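Local coordinates for protein putative pectin lyase (Geobacillus virus E2, PDB 7CHU) that serves as the trimeric tailspike of a deep-sea thermophilic bacteriophage, with a pectin-lyase-like beta-helix that may recognise or cleave host surface polysaccharide, at residues F434-A439 against D444-V449. Numbering follows the deposited sequence.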
ATOM      1  N   PHE A 434      11.959 -33.722 -20.029  1.00 13.65           N
ATOM      2  CA  PHE A 434      11.554 -33.439 -21.403  1.00 17.28           C
ATOM      3  C   PHE A 434      11.207 -31.967 -21.507  1.00 16.08           C
ATOM      4  O   PHE A 434      10.833 -31.340 -20.515  1.00 14.20           O
ATOM      5  CB  PHE A 434      10.359 -34.291 -21.849  1.00 15.43           C
ATOM      6  CG  PHE A 434      10.724 -35.709 -22.137  1.00 18.45           C
ATOM      7  CD1 PHE A 434      11.245 -36.065 -23.388  1.00 18.10           C
ATOM      8  CD2 PHE A 434      10.570 -36.678 -21.167  1.00 15.43           C
ATOM      9  CE1 PHE A 434      11.612 -37.374 -23.644  1.00 16.52           C
ATOM     10  CE2 PHE A 434      10.944 -38.016 -21.403  1.00 18.18           C
ATOM     11  CZ  PHE A 434      11.444 -38.371 -22.640  1.00 15.67           C
ATOM     12  N   GLY A 435      11.346 -31.420 -22.714  1.00 14.14           N
ATOM     13  CA  GLY A 435      10.987 -30.027 -22.921  1.00 14.89           C
ATOM     14  C   GLY A 435      10.867 -29.661 -24.387  1.00 17.56           C
ATOM     15  O   GLY A 435      11.251 -30.418 -25.294  1.00 16.44           O
ATOM     16  N   ILE A 436      10.305 -28.472 -24.596  1.00 14.07           N
ATOM     17  CA  ILE A 436      10.279 -27.782 -25.884  1.00 15.90           C
ATOM     18  C   ILE A 436      11.038 -26.472 -25.731  1.00 16.69           C
ATOM     19  O   ILE A 436      10.856 -25.756 -24.737  1.00 14.53           O
ATOM     20  CB  ILE A 436       8.837 -27.510 -26.336  1.00 15.72           C
ATOM     21  CG1 ILE A 436       8.038 -28.804 -26.435  1.00 16.19           C
ATOM     22  CG2 ILE A 436       8.813 -26.749 -27.680  1.00 16.67           C
ATOM     23  CD1 ILE A 436       6.548 -28.552 -26.707  1.00 19.84           C
ATOM     24  N   GLN A 437      11.902 -26.161 -26.692  1.00 14.52           N
ATOM     25  CA  GLN A 437      12.565 -24.867 -26.701  1.00 16.34           C
ATOM     26  C   GLN A 437      12.395 -24.248 -28.082  1.00 18.15           C
ATOM     27  O   GLN A 437      12.597 -24.919 -29.102  1.00 15.70           O
ATOM     28  CB  GLN A 437      14.039 -24.983 -26.305  1.00 18.23           C
ATOM     29  CG  GLN A 437      14.875 -25.986 -27.112  1.00 15.54           C
ATOM     30  CD  GLN A 437      16.227 -26.257 -26.449  1.00 21.57           C
ATOM     31  OE1 GLN A 437      16.343 -26.315 -25.216  1.00 21.89           O
ATOM     32  NE2 GLN A 437      17.255 -26.426 -27.265  1.00 22.72           N
ATOM     33  N   ILE A 438      11.999 -22.974 -28.098  1.00 17.00           N
ATOM     34  CA  ILE A 438      11.610 -22.256 -29.311  1.00 16.37           C
ATOM     35  C   ILE A 438      12.648 -21.167 -29.567  1.00 19.37           C
ATOM     36  O   ILE A 438      12.763 -20.218 -28.790  1.00 14.46           O
ATOM     37  CB  ILE A 438      10.198 -21.674 -29.173  1.00 18.31           C
ATOM     38  CG1 ILE A 438       9.196 -22.797 -28.852  1.00 15.42           C
ATOM     39  CG2 ILE A 438       9.794 -20.882 -30.399  1.00 16.15           C
ATOM     40  CD1 ILE A 438       7.851 -22.240 -28.375  1.00 15.84           C
ATOM     41  N   ALA A 439      13.419 -21.308 -30.649  1.00 15.71           N
ATOM     42  CA  ALA A 439      14.542 -20.431 -30.930  1.00 17.97           C
ATOM     43  C   ALA A 439      14.148 -19.362 -31.938  1.00 16.23           C
ATOM     44  O   ALA A 439      13.060 -19.387 -32.514  1.00 19.10           O
ATOM     45  CB  ALA A 439      15.732 -21.241 -31.453  1.00 19.00           C
ATOM     46  N   ASP A 444      17.834 -24.101 -35.227  1.00 22.91           N
ATOM     47  CA  ASP A 444      17.111 -24.739 -34.120  1.00 22.30           C
ATOM     48  C   ASP A 444      15.610 -24.829 -34.366  1.00 21.24           C
ATOM     49  O   ASP A 444      14.990 -25.859 -34.065  1.00 19.10           O
ATOM     50  CB  ASP A 444      17.338 -23.966 -32.829  1.00 22.22           C
ATOM     51  CG  ASP A 444      18.770 -23.989 -32.377  1.00 29.20           C
ATOM     52  OD1 ASP A 444      19.467 -24.979 -32.691  1.00 25.46           O
ATOM     53  OD2 ASP A 444      19.180 -23.021 -31.686  1.00 31.74           O
ATOM     54  N   GLY A 445      15.003 -23.740 -34.849  1.00 16.32           N
ATOM     55  CA  GLY A 445      13.561 -23.692 -34.985  1.00 14.68           C
ATOM     56  C   GLY A 445      12.899 -24.034 -33.661  1.00 17.03           C
ATOM     57  O   GLY A 445      13.354 -23.627 -32.582  1.00 16.73           O
ATOM     58  N   VAL A 446      11.852 -24.852 -33.731  1.00 12.63           N
ATOM     59  CA  VAL A 446      11.216 -25.419 -32.544  1.00 13.98           C
ATOM     60  C   VAL A 446      11.867 -26.772 -32.280  1.00 17.09           C
ATOM     61  O   VAL A 446      11.832 -27.653 -33.153  1.00 16.73           O
ATOM     62  CB  VAL A 446       9.703 -25.577 -32.750  1.00 13.59           C
ATOM     63  CG1 VAL A 446       9.067 -26.167 -31.492  1.00 12.60           C
ATOM     64  CG2 VAL A 446       9.039 -24.209 -33.123  1.00  7.89           C
ATOM     65  N   ALA A 447      12.468 -26.940 -31.095  1.00 12.93           N
ATOM     66  CA  ALA A 447      13.188 -28.166 -30.770  1.00 18.68           C
ATOM     67  C   ALA A 447      12.553 -28.892 -29.591  1.00 19.13           C
ATOM     68  O   ALA A 447      12.028 -28.276 -28.659  1.00 14.23           O
ATOM     69  CB  ALA A 447      14.664 -27.883 -30.459  1.00 17.54           C
ATOM     70  N   PHE A 448      12.610 -30.221 -29.654  1.00 17.09           N
ATOM     71  CA  PHE A 448      12.139 -31.120 -28.609  1.00 15.37           C
ATOM     72  C   PHE A 448      13.350 -31.822 -28.012  1.00 20.82           C
ATOM     73  O   PHE A 448      14.197 -32.334 -28.757  1.00 16.75           O
ATOM     74  CB  PHE A 448      11.164 -32.143 -29.193  1.00 16.34           C
ATOM     75  CG  PHE A 448       9.930 -31.531 -29.769  1.00 17.79           C
ATOM     76  CD1 PHE A 448       9.971 -30.852 -30.984  1.00 17.05           C
ATOM     77  CD2 PHE A 448       8.722 -31.597 -29.069  1.00 18.80           C
ATOM     78  CE1 PHE A 448       8.833 -30.269 -31.503  1.00 18.51           C
ATOM     79  CE2 PHE A 448       7.567 -31.016 -29.577  1.00 18.45           C
ATOM     80  CZ  PHE A 448       7.622 -30.355 -30.809  1.00 16.62           C
ATOM     81  N   VAL A 449      13.439 -31.833 -26.680  1.00 15.91           N
ATOM     82  CA  VAL A 449      14.646 -32.234 -25.968  1.00 18.51           C
ATOM     83  C   VAL A 449      14.247 -33.177 -24.843  1.00 18.81           C
ATOM     84  O   VAL A 449      13.117 -33.139 -24.350  1.00 19.09           O
ATOM     85  CB  VAL A 449      15.431 -31.021 -25.401  1.00 17.59           C
ATOM     86  CG1 VAL A 449      16.039 -30.187 -26.533  1.00 19.21           C
ATOM     87  CG2 VAL A 449      14.531 -30.145 -24.523  1.00 15.52           C
TER
HETATM   88  O   HOH W   1      14.928 -24.503 -30.547  1.00 20.16           O
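I436 and F448 face each other as a non-hydrogen-bonded pair of an antiparallel beta hairpin, their side chains running side by side in the same direction. The isoleucine brings its long branch obliquely against the ring: CG1 of I436 is 3.9 Å from CE2 of F448, and the methyl CD1 reaches the same ring atom. That branch sits beside its own backbone N (chi1 -58°), which leaves CG2 anti to the N and aimed the other way, where it meets CG1 of V446 at 3.9 Å. I436 thus touches F448 with one branch and V446 with the other, and I438 adds a looser touch on V446.

The other face of the hairpin carries Q437, A447 and V449. The extended chain of Q437 first brushes the methyl of A447 with CG, then crosses V449 at about a right angle, its CD 3.9 Å from CG1 of V449. At G435 there is no side chain, and CG2 of V449 settles 3.4 Å from the carbonyl O of G435.

Paired backbone bonds join G435 to V449 and Q437 to A447, the straightest being A447 N to Q437 O (2.8 Å, 171°). Beyond them A439 N donates to G445 O, and a water bridges that oxygen and Q437 O by donating to both. G445 has positive phi, a backbone shape that favours glycine; next to it, D444 OD2 bonds N441 in the connecting loop and forms a salt bridge with R410.

Strand 410-415 pairs with 433-438 on one side and strand 459-469 with 446-451 on the other, both antiparallel. I436 and F448 pack on their own counterparts in both other subunits, while I438 and V446 meet Q415 and F448 of one of them, which places this face toward the inside of the trimer, probably near its threefold axis, beyond the parallel beta-helix.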